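Long-range contacts in sensor protein (Vibrio parahaemolyticus, PDB 3I9Y), which probably works as a membrane histidine kinase responding to trimethylamine N-oxide, passing phosphate from ATP to a histidine, with this chain forming its sensor domain: residues I97-S108 with L174-T182; R18-L26 with A38-L46. All coordinates share one frame; numbering follows the deposited sequence.

Overall arrangement
Both contacts are antiparallel helix pairs within the stacked four-helix bundles of the TorS sensor domain, and they lie on opposite sides of the chain's centre, their own centres about 34 Å apart. Interaction 2 joins helices 5-27 and 32-58, which follow each other in the chain; interaction 1 pairs the long helix 63-114 with helix 158-180. Helix 63-114 also packs against helix 5-27 beside interaction 2, so it runs past both sites. Each contact is partly buried, with an apolar interior and a polar margin. The margin of interaction 1 is ionic, an arginine between two carboxylates, whereas that of interaction 2 is neutral, a serine and a glutamine sharing a water.

Interaction 1. Residues I97-S108 with L174-T182; sequences IDTRVEEMRLLS and LNQIEEART
Val101 meets Ile177 and Arg181 where two antiparallel helices of a four-helix bundle lie alongside each other, their local axes 10.3 Å apart with 165° between their N-to-C directions. The side chains of Val101 and Ile177 slide past each other in opposite directions, CG2 to CG2 at 3.9 Å. CG1 of Val101, anti to the backbone N (chi1 162°), sits over the centre of the Arg181 guanidinium. One turn further on, Met104 crosses the end of Ile177, its CB lying 3.6 Å from Ile177 CD1. Beyond that, Leu174 lies beside Arg105, pointing the same way, and its CG rests against CB and OG of Ser108.

The valine covers one face of Arg181, and carboxylates meet the edge of the same flat group. NH2 of Arg181 makes a weak, bent hydrogen bond of 3.1 Å to OD1 of Asp98, whose carboxylate stands nearly perpendicular to the guanidinium. Arg181, just past the end of helix 158-180, turns NH1 back to Glu178 OE1 in the last turn of that helix, at 2.9 Å and on the syn side, though 30° out of the carboxylate plane. Two acids at the edge should hold the guanidinium against rotation, and a water accepting weakly from NH2 while donating to Asp98 O adds a bridge to the backbone.

Further out, Phe196 touches Ile177 and Val232 touches Met104, bringing helices 186-208 and 232-267 against this pair. Ser108 is positioned by its own helix: OG donates to Met104 O at 2.9 Å, reaching that oxygen from the opposite face of its carbonyl plane to Ser108 N.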
loop_
_atom_site.group_PDB
_atom_site.type_symbol
_atom_site.label_atom_id
_atom_site.label_comp_id
_atom_site.label_asym_id
_atom_site.label_seq_id
_atom_site.Cartn_x
_atom_site.Cartn_y
_atom_site.Cartn_z
ATOM N N ILE A 97 -4.869 -1.850 8.686
ATOM C CA ILE A 97 -6.146 -2.258 8.198
ATOM C C ILE A 97 -6.557 -3.701 8.657
ATOM O O ILE A 97 -7.664 -3.853 9.074
ATOM C CB ILE A 97 -6.159 -2.156 6.643
ATOM C CG1 ILE A 97 -6.116 -0.658 6.250
ATOM C CG2 ILE A 97 -7.446 -2.766 6.136
ATOM C CD1 ILE A 97 -5.399 -0.461 4.828
ATOM N N ASP A 98 -5.714 -4.747 8.542
ATOM C CA ASP A 98 -6.143 -6.030 8.954
ATOM C C ASP A 98 -6.426 -6.124 10.465
ATOM O O ASP A 98 -7.367 -6.769 10.816
ATOM C CB ASP A 98 -5.158 -7.153 8.580
ATOM C CG ASP A 98 -5.068 -7.289 6.978
ATOM O OD1 ASP A 98 -5.885 -6.626 6.237
ATOM O OD2 ASP A 98 -4.250 -8.053 6.461
ATOM N N THR A 99 -5.644 -5.452 11.273
ATOM C CA THR A 99 -5.918 -5.485 12.690
ATOM C C THR A 99 -7.312 -4.855 12.936
ATOM O O THR A 99 -8.118 -5.355 13.674
ATOM C CB THR A 99 -4.831 -4.625 13.457
ATOM O OG1 THR A 99 -3.610 -5.386 13.122
ATOM C CG2 THR A 99 -4.940 -4.869 15.051
ATOM N N ARG A 100 -7.576 -3.759 12.311
ATOM C CA ARG A 100 -8.848 -3.120 12.562
ATOM C C ARG A 100 -10.093 -3.960 12.038
ATOM O O ARG A 100 -11.158 -3.961 12.691
ATOM C CB ARG A 100 -8.801 -1.719 11.884
ATOM C CG ARG A 100 -8.204 -0.604 12.792
ATOM C CD ARG A 100 -7.107 0.244 12.001
ATOM N NE ARG A 100 -6.258 1.270 12.740
ATOM C CZ ARG A 100 -6.894 2.219 13.351
ATOM N NH1 ARG A 100 -8.192 2.230 13.315
ATOM N NH2 ARG A 100 -6.297 3.202 13.919
ATOM N N VAL A 101 -9.923 -4.647 10.879
ATOM C CA VAL A 101 -10.975 -5.423 10.312
ATOM C C VAL A 101 -11.212 -6.602 11.278
ATOM O O VAL A 101 -12.408 -6.848 11.680
ATOM C CB VAL A 101 -10.601 -5.853 8.888
ATOM C CG1 VAL A 101 -11.555 -7.121 8.402
ATOM C CG2 VAL A 101 -10.575 -4.598 7.936
ATOM N N GLU A 102 -10.158 -7.199 11.845
ATOM C CA GLU A 102 -10.329 -8.325 12.749
ATOM C C GLU A 102 -11.022 -7.785 14.048
ATOM O O GLU A 102 -11.956 -8.444 14.483
ATOM C CB GLU A 102 -9.032 -9.002 13.095
ATOM C CG GLU A 102 -9.085 -10.150 14.111
ATOM C CD GLU A 102 -9.986 -11.254 13.642
ATOM O OE1 GLU A 102 -10.424 -11.350 12.388
ATOM O OE2 GLU A 102 -10.382 -12.087 14.555
ATOM N N GLU A 103 -10.708 -6.609 14.596
ATOM C CA GLU A 103 -11.492 -6.159 15.775
ATOM C C GLU A 103 -12.972 -5.973 15.399
ATOM O O GLU A 103 -13.906 -6.206 16.197
ATOM C CB GLU A 103 -11.114 -4.728 16.256
ATOM C CG GLU A 103 -9.586 -4.722 16.604
ATOM C CD GLU A 103 -9.041 -3.292 16.961
ATOM O OE1 GLU A 103 -7.893 -3.323 17.436
ATOM O OE2 GLU A 103 -9.665 -2.209 16.785
ATOM N N MET A 104 -13.170 -5.449 14.198
ATOM C CA MET A 104 -14.551 -5.198 13.734
ATOM C C MET A 104 -15.314 -6.550 13.514
ATOM O O MET A 104 -16.616 -6.574 13.730
ATOM C CB MET A 104 -14.588 -4.384 12.438
ATOM C CG MET A 104 -14.140 -2.957 12.848
ATOM S SD MET A 104 -14.284 -1.954 11.253
ATOM C CE MET A 104 -13.052 -2.015 11.246
ATOM N N ARG A 105 -14.621 -7.578 12.985
ATOM C CA ARG A 105 -15.286 -8.879 12.754
ATOM C C ARG A 105 -15.649 -9.420 14.222
ATOM O O ARG A 105 -16.801 -9.970 14.419
ATOM C CB ARG A 105 -14.339 -9.965 12.124
ATOM C CG ARG A 105 -15.119 -11.370 11.865
ATOM C CD ARG A 105 -13.914 -12.293 11.194
ATOM N NE ARG A 105 -13.032 -12.625 12.363
ATOM C CZ ARG A 105 -13.397 -13.462 13.351
ATOM N NH1 ARG A 105 -14.597 -14.027 13.300
ATOM N NH2 ARG A 105 -12.675 -13.757 14.431
ATOM N N LEU A 106 -14.752 -9.358 15.208
ATOM C CA LEU A 106 -15.151 -9.916 16.506
ATOM C C LEU A 106 -16.390 -9.153 17.139
ATOM O O LEU A 106 -17.189 -9.736 17.833
ATOM C CB LEU A 106 -13.993 -9.742 17.585
ATOM C CG LEU A 106 -12.836 -10.625 17.066
ATOM C CD1 LEU A 106 -11.603 -10.377 17.948
ATOM C CD2 LEU A 106 -13.253 -12.028 17.493
ATOM N N LEU A 107 -16.388 -7.815 17.090
ATOM C CA LEU A 107 -17.484 -7.032 17.663
ATOM C C LEU A 107 -18.761 -7.430 16.889
ATOM O O LEU A 107 -19.788 -7.524 17.479
ATOM C CB LEU A 107 -17.290 -5.459 17.411
ATOM C CG LEU A 107 -16.121 -5.031 18.281
ATOM C CD1 LEU A 107 -15.783 -3.716 17.639
ATOM C CD2 LEU A 107 -16.449 -4.889 19.785
ATOM N N SER A 108 -18.724 -7.554 15.586
ATOM C CA SER A 108 -19.930 -7.942 14.804
ATOM C C SER A 108 -20.531 -9.312 15.201
ATOM O O SER A 108 -21.752 -9.491 15.235
ATOM C CB SER A 108 -19.617 -8.103 13.286
ATOM O OG SER A 108 -19.332 -6.725 12.825
ATOM N N LEU A 174 -20.719 -6.379 8.243
ATOM C CA LEU A 174 -19.457 -7.121 8.187
ATOM C C LEU A 174 -19.106 -7.478 6.700
ATOM O O LEU A 174 -17.946 -7.424 6.270
ATOM C CB LEU A 174 -19.639 -8.410 8.935
ATOM C CG LEU A 174 -18.460 -8.999 9.617
ATOM C CD1 LEU A 174 -18.598 -10.524 9.675
ATOM C CD2 LEU A 174 -16.974 -8.494 9.212
ATOM N N ASN A 175 -20.071 -7.790 5.876
ATOM C CA ASN A 175 -19.764 -8.068 4.461
ATOM C C ASN A 175 -19.213 -6.760 3.859
ATOM O O ASN A 175 -18.288 -6.856 3.025
ATOM C CB ASN A 175 -21.103 -8.478 3.610
ATOM C CG ASN A 175 -21.599 -9.941 3.955
ATOM O OD1 ASN A 175 -20.841 -10.770 4.517
ATOM N ND2 ASN A 175 -22.842 -10.237 3.638
ATOM N N GLN A 176 -19.766 -5.595 4.204
ATOM C CA GLN A 176 -19.264 -4.280 3.668
ATOM C C GLN A 176 -17.776 -4.079 4.019
ATOM O O GLN A 176 -16.986 -3.726 3.168
ATOM C CB GLN A 176 -20.019 -3.018 4.290
ATOM C CG GLN A 176 -21.485 -3.039 3.722
ATOM C CD GLN A 176 -22.271 -1.967 4.404
ATOM O OE1 GLN A 176 -22.245 -1.781 5.643
ATOM N NE2 GLN A 176 -22.900 -1.183 3.599
ATOM N N ILE A 177 -17.412 -4.306 5.299
ATOM C CA ILE A 177 -16.029 -4.122 5.713
ATOM C C ILE A 177 -15.169 -5.179 4.956
ATOM O O ILE A 177 -14.170 -4.753 4.429
ATOM C CB ILE A 177 -15.926 -4.391 7.185
ATOM C CG1 ILE A 177 -16.575 -3.157 7.869
ATOM C CG2 ILE A 177 -14.421 -4.206 7.582
ATOM C CD1 ILE A 177 -16.432 -3.412 9.525
ATOM N N GLU A 178 -15.537 -6.508 4.850
ATOM C CA GLU A 178 -14.706 -7.484 4.108
ATOM C C GLU A 178 -14.604 -7.019 2.651
ATOM O O GLU A 178 -13.513 -7.143 2.020
ATOM C CB GLU A 178 -15.404 -8.954 4.087
ATOM C CG GLU A 178 -15.452 -9.410 5.576
ATOM C CD GLU A 178 -14.147 -9.994 6.102
ATOM O OE1 GLU A 178 -13.156 -9.978 5.353
ATOM O OE2 GLU A 178 -14.174 -10.469 7.271
ATOM N N GLU A 179 -15.694 -6.441 2.056
ATOM C CA GLU A 179 -15.580 -6.109 0.645
ATOM C C GLU A 179 -14.602 -4.851 0.474
ATOM O O GLU A 179 -13.783 -4.775 -0.476
ATOM C CB GLU A 179 -16.952 -5.634 0.146
ATOM C CG GLU A 179 -16.694 -5.119 -1.212
ATOM C CD GLU A 179 -17.912 -4.824 -2.013
ATOM O OE1 GLU A 179 -18.876 -4.323 -1.401
ATOM O OE2 GLU A 179 -17.892 -5.012 -3.330
ATOM N N ALA A 180 -14.822 -3.815 1.333
ATOM C CA ALA A 180 -14.072 -2.609 1.293
ATOM C C ALA A 180 -12.529 -2.868 1.318
ATOM O O ALA A 180 -11.872 -2.253 0.490
ATOM C CB ALA A 180 -14.414 -1.614 2.422
ATOM N N ARG A 181 -11.964 -3.869 2.048
ATOM C CA ARG A 181 -10.521 -3.900 2.066
ATOM C C ARG A 181 -10.004 -4.577 0.838
ATOM O O ARG A 181 -8.775 -4.751 0.705
ATOM C CB ARG A 181 -10.093 -4.589 3.312
ATOM C CG ARG A 181 -10.475 -5.973 3.113
ATOM C CD ARG A 181 -10.777 -6.715 4.333
ATOM N NE ARG A 181 -9.643 -7.354 4.895
ATOM C CZ ARG A 181 -9.522 -8.464 5.587
ATOM N NH1 ARG A 181 -10.361 -9.388 5.935
ATOM N NH2 ARG A 181 -8.447 -8.413 6.480
ATOM N N THR A 182 -10.888 -4.982 -0.111
ATOM C CA THR A 182 -10.354 -5.672 -1.315
ATOM C C THR A 182 -10.556 -4.711 -2.486
ATOM O O THR A 182 -10.163 -5.018 -3.531
ATOM C CB THR A 182 -11.140 -6.931 -1.785
ATOM O OG1 THR A 182 -12.464 -6.515 -2.212
ATOM C CG2 THR A 182 -11.226 -8.015 -0.662
HETATM O O HOH W 1 -8.012 -9.072 9.381
#

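Interaction 2. Residues R18-L26 with A38-L46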
loop_
_atom_site.group_PDB
_atom_site.type_symbol
_atom_site.label_atom_id
_atom_site.label_comp_id
_atom_site.label_asym_id
_atom_site.label_seq_id
_atom_site.Cartn_x
_atom_site.Cartn_y
_atom_site.Cartn_z
ATOM N N ARG A 18 19.307 -5.777 -13.545
ATOM C CA ARG A 18 19.123 -6.427 -12.309
ATOM C C ARG A 18 18.346 -5.585 -11.233
ATOM O O ARG A 18 17.499 -6.189 -10.414
ATOM C CB ARG A 18 20.471 -6.869 -11.712
ATOM C CG ARG A 18 20.748 -8.109 -12.507
ATOM C CD ARG A 18 22.181 -8.597 -12.669
ATOM N NE ARG A 18 22.770 -8.385 -11.401
ATOM C CZ ARG A 18 23.959 -8.873 -11.038
ATOM N NH1 ARG A 18 24.621 -9.614 -11.959
ATOM N NH2 ARG A 18 24.424 -8.632 -9.699
ATOM N N ILE A 19 18.633 -4.255 -11.184
ATOM C CA ILE A 19 18.038 -3.430 -10.200
ATOM C C ILE A 19 16.561 -3.374 -10.524
ATOM O O ILE A 19 15.749 -3.349 -9.598
ATOM C CB ILE A 19 18.676 -1.998 -10.248
ATOM C CG1 ILE A 19 20.052 -2.126 -9.457
ATOM C CG2 ILE A 19 17.782 -0.963 -9.579
ATOM C CD1 ILE A 19 20.852 -0.766 -9.766
ATOM N N ILE A 20 16.224 -3.272 -11.818
ATOM C CA ILE A 20 14.844 -3.233 -12.188
ATOM C C ILE A 20 14.086 -4.530 -11.647
ATOM O O ILE A 20 12.976 -4.363 -11.119
ATOM C CB ILE A 20 14.635 -3.039 -13.704
ATOM C CG1 ILE A 20 14.766 -1.525 -14.018
ATOM C CG2 ILE A 20 13.131 -3.360 -14.162
ATOM C CD1 ILE A 20 15.222 -1.398 -15.618
ATOM N N SER A 21 14.674 -5.743 -11.759
ATOM C CA SER A 21 14.069 -6.909 -11.104
ATOM C C SER A 21 14.071 -6.784 -9.564
ATOM O O SER A 21 13.040 -7.145 -9.014
ATOM C CB SER A 21 14.805 -8.255 -11.375
ATOM O OG SER A 21 14.533 -8.259 -12.789
ATOM N N SER A 22 15.179 -6.391 -8.899
ATOM C CA SER A 22 15.116 -6.208 -7.474
ATOM C C SER A 22 14.007 -5.196 -7.090
ATOM O O SER A 22 13.411 -5.375 -6.019
ATOM C CB SER A 22 16.455 -5.731 -6.867
ATOM O OG SER A 22 17.368 -6.741 -7.217
ATOM N N VAL A 23 13.676 -4.207 -7.879
ATOM C CA VAL A 23 12.617 -3.295 -7.531
ATOM C C VAL A 23 11.210 -4.120 -7.550
ATOM O O VAL A 23 10.288 -3.827 -6.685
ATOM C CB VAL A 23 12.522 -2.085 -8.495
ATOM C CG1 VAL A 23 11.155 -1.448 -8.428
ATOM C CG2 VAL A 23 13.522 -0.911 -8.076
ATOM N N GLN A 24 11.029 -5.038 -8.538
ATOM C CA GLN A 24 9.808 -5.805 -8.559
ATOM C C GLN A 24 9.817 -6.747 -7.386
ATOM O O GLN A 24 8.759 -6.867 -6.804
ATOM C CB GLN A 24 9.546 -6.586 -9.866
ATOM C CG GLN A 24 9.822 -5.740 -10.995
ATOM C CD GLN A 24 9.706 -6.513 -12.367
ATOM O OE1 GLN A 24 9.028 -5.999 -13.294
ATOM N NE2 GLN A 24 10.354 -7.741 -12.496
ATOM N N MET A 25 10.990 -7.297 -6.989
ATOM C CA MET A 25 11.017 -8.122 -5.839
ATOM C C MET A 25 10.537 -7.307 -4.576
ATOM O O MET A 25 9.747 -7.786 -3.669
ATOM C CB MET A 25 12.373 -8.642 -5.548
ATOM C CG MET A 25 12.835 -9.787 -6.387
ATOM S SD MET A 25 11.646 -11.273 -6.604
ATOM C CE MET A 25 11.404 -11.691 -4.860
ATOM N N LEU A 26 11.063 -6.107 -4.474
ATOM C CA LEU A 26 10.760 -5.274 -3.374
ATOM C C LEU A 26 9.311 -4.970 -3.404
ATOM O O LEU A 26 8.665 -5.036 -2.357
ATOM C CB LEU A 26 11.512 -3.920 -3.376
ATOM C CG LEU A 26 11.105 -2.887 -2.334
ATOM C CD1 LEU A 26 11.788 -3.258 -0.899
ATOM C CD2 LEU A 26 11.901 -1.426 -2.746
ATOM N N ALA A 38 14.772 -7.956 0.173
ATOM C CA ALA A 38 14.853 -7.335 -1.176
ATOM C C ALA A 38 15.608 -5.935 -1.084
ATOM O O ALA A 38 16.403 -5.541 -1.990
ATOM C CB ALA A 38 13.455 -7.081 -1.843
ATOM N N GLY A 39 15.511 -5.272 0.071
ATOM C CA GLY A 39 16.095 -3.936 0.082
ATOM C C GLY A 39 17.604 -4.067 0.176
ATOM O O GLY A 39 18.332 -3.162 -0.268
ATOM N N ARG A 40 18.066 -5.092 0.834
ATOM C CA ARG A 40 19.514 -5.330 1.050
ATOM C C ARG A 40 20.000 -5.738 -0.401
ATOM O O ARG A 40 21.052 -5.239 -0.908
ATOM C CB ARG A 40 19.781 -6.536 1.912
ATOM C CG ARG A 40 21.300 -6.933 2.039
ATOM C CD ARG A 40 21.508 -8.312 2.892
ATOM N NE ARG A 40 21.017 -9.470 2.103
ATOM C CZ ARG A 40 21.634 -9.811 0.981
ATOM N NH1 ARG A 40 22.689 -9.064 0.594
ATOM N NH2 ARG A 40 21.277 -10.869 0.267
ATOM N N VAL A 41 19.282 -6.629 -1.094
ATOM C CA VAL A 41 19.895 -6.855 -2.337
ATOM C C VAL A 41 19.994 -5.584 -3.363
ATOM O O VAL A 41 20.997 -5.455 -4.088
ATOM C CB VAL A 41 19.503 -8.114 -3.047
ATOM C CG1 VAL A 41 19.434 -9.342 -2.067
ATOM C CG2 VAL A 41 18.570 -7.979 -3.926
ATOM N N LEU A 42 18.993 -4.755 -3.379
ATOM C CA LEU A 42 18.859 -3.693 -4.246
ATOM C C LEU A 42 19.958 -2.662 -3.893
ATOM O O LEU A 42 20.604 -2.122 -4.751
ATOM C CB LEU A 42 17.491 -3.153 -4.082
ATOM C CG LEU A 42 17.084 -1.948 -4.832
ATOM C CD1 LEU A 42 16.983 -2.246 -6.292
ATOM C CD2 LEU A 42 15.544 -1.909 -4.458
ATOM N N PHE A 43 20.254 -2.482 -2.628
ATOM C CA PHE A 43 21.312 -1.564 -2.230
ATOM C C PHE A 43 22.665 -2.124 -2.641
ATOM O O PHE A 43 23.505 -1.350 -3.063
ATOM C CB PHE A 43 21.328 -1.453 -0.796
ATOM C CG PHE A 43 22.458 -0.605 -0.244
ATOM C CD1 PHE A 43 22.312 0.812 -0.233
ATOM C CD2 PHE A 43 23.594 -1.200 0.300
ATOM C CE1 PHE A 43 23.322 1.736 0.352
ATOM C CE2 PHE A 43 24.655 -0.348 0.875
ATOM C CZ PHE A 43 24.500 1.133 0.900
ATOM N N GLU A 44 22.901 -3.450 -2.558
ATOM C CA GLU A 44 24.215 -3.902 -2.972
ATOM C C GLU A 44 24.431 -3.639 -4.531
ATOM O O GLU A 44 25.528 -3.309 -4.977
ATOM C CB GLU A 44 24.335 -5.362 -2.907
ATOM C CG GLU A 44 24.901 -5.764 -1.637
ATOM C CD GLU A 44 25.199 -7.323 -1.682
ATOM O OE1 GLU A 44 24.290 -8.104 -1.216
ATOM O OE2 GLU A 44 26.288 -7.790 -2.245
ATOM N N GLN A 45 23.400 -3.884 -5.292
ATOM C CA GLN A 45 23.431 -3.753 -6.729
ATOM C C GLN A 45 23.533 -2.225 -7.086
ATOM O O GLN A 45 24.226 -1.845 -8.046
ATOM C CB GLN A 45 22.191 -4.375 -7.386
ATOM C CG GLN A 45 22.077 -5.975 -7.135
ATOM C CD GLN A 45 20.693 -6.453 -7.707
ATOM O OE1 GLN A 45 19.696 -5.696 -7.820
ATOM N NE2 GLN A 45 20.652 -7.668 -8.173
ATOM N N LEU A 46 22.886 -1.360 -6.344
ATOM C CA LEU A 46 23.022 0.023 -6.686
ATOM C C LEU A 46 24.561 0.473 -6.387
ATOM O O LEU A 46 25.134 1.232 -7.161
ATOM C CB LEU A 46 22.082 0.874 -5.849
ATOM C CG LEU A 46 22.342 2.398 -5.852
ATOM C CD1 LEU A 46 21.930 2.892 -7.294
ATOM C CD2 LEU A 46 21.310 3.072 -4.742
HETATM O O HOH W 2 18.059 -8.635 -9.124
#
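A helical hairpin, formed by helices 5-27 and 32-58 of the sensor domain, brings Leu42 into a knobs-into-holes fit with Ile19, Ser22, Val23 and Leu26. The antiparallel local axes approach to 9.0 Å, and the four residues of the hole, spaced along one face of their helix, receive the leucine between them. With CG anti to the backbone N (chi1 176°), the side chain is carried toward the hole, and chi2 of 69° turns its two methyls to different walls. CD1 touches Ser22 CB and, at 3.6 Å, Ile19 CG2, and CD2 meets CD2 of Leu26, whose side chain crosses it at about a right angle.

Nearer the turn of the hairpin, the methyl of Ala38 lies directly on the opposing backbone, its CB 3.6 Å from Leu26 CA. So small a side chain lets the two helices come close here.

At the other end, Gln45 reaches across as an extended chain. Its CB passes Ile19 CG1, and its amide comes up to the Ser22 hydroxyl. The serine hydroxyl donates to Gln45 OE1 in a short bond of 2.6 Å, coming from 35° out of the carbonyl plane. A water completes the circuit, accepting from Gln45 NE2 at 2.9 Å and donating to Ser22 OG at 2.8 Å. Arg18 flanks this amide, its CB 3.6 Å from Gln45 NE2.

On the inner side, Leu80 of helix 63-114 touches both Ile19 and Val23, and Phe257 of helix 232-267 touches Ile19. The ring of donors and acceptors is consistent with the Gln45 amide as placed: OE1 accepts the hydrogen bond of the serine hydroxyl while NE2 serves the water, so a polar pair joins the helices without any net charge.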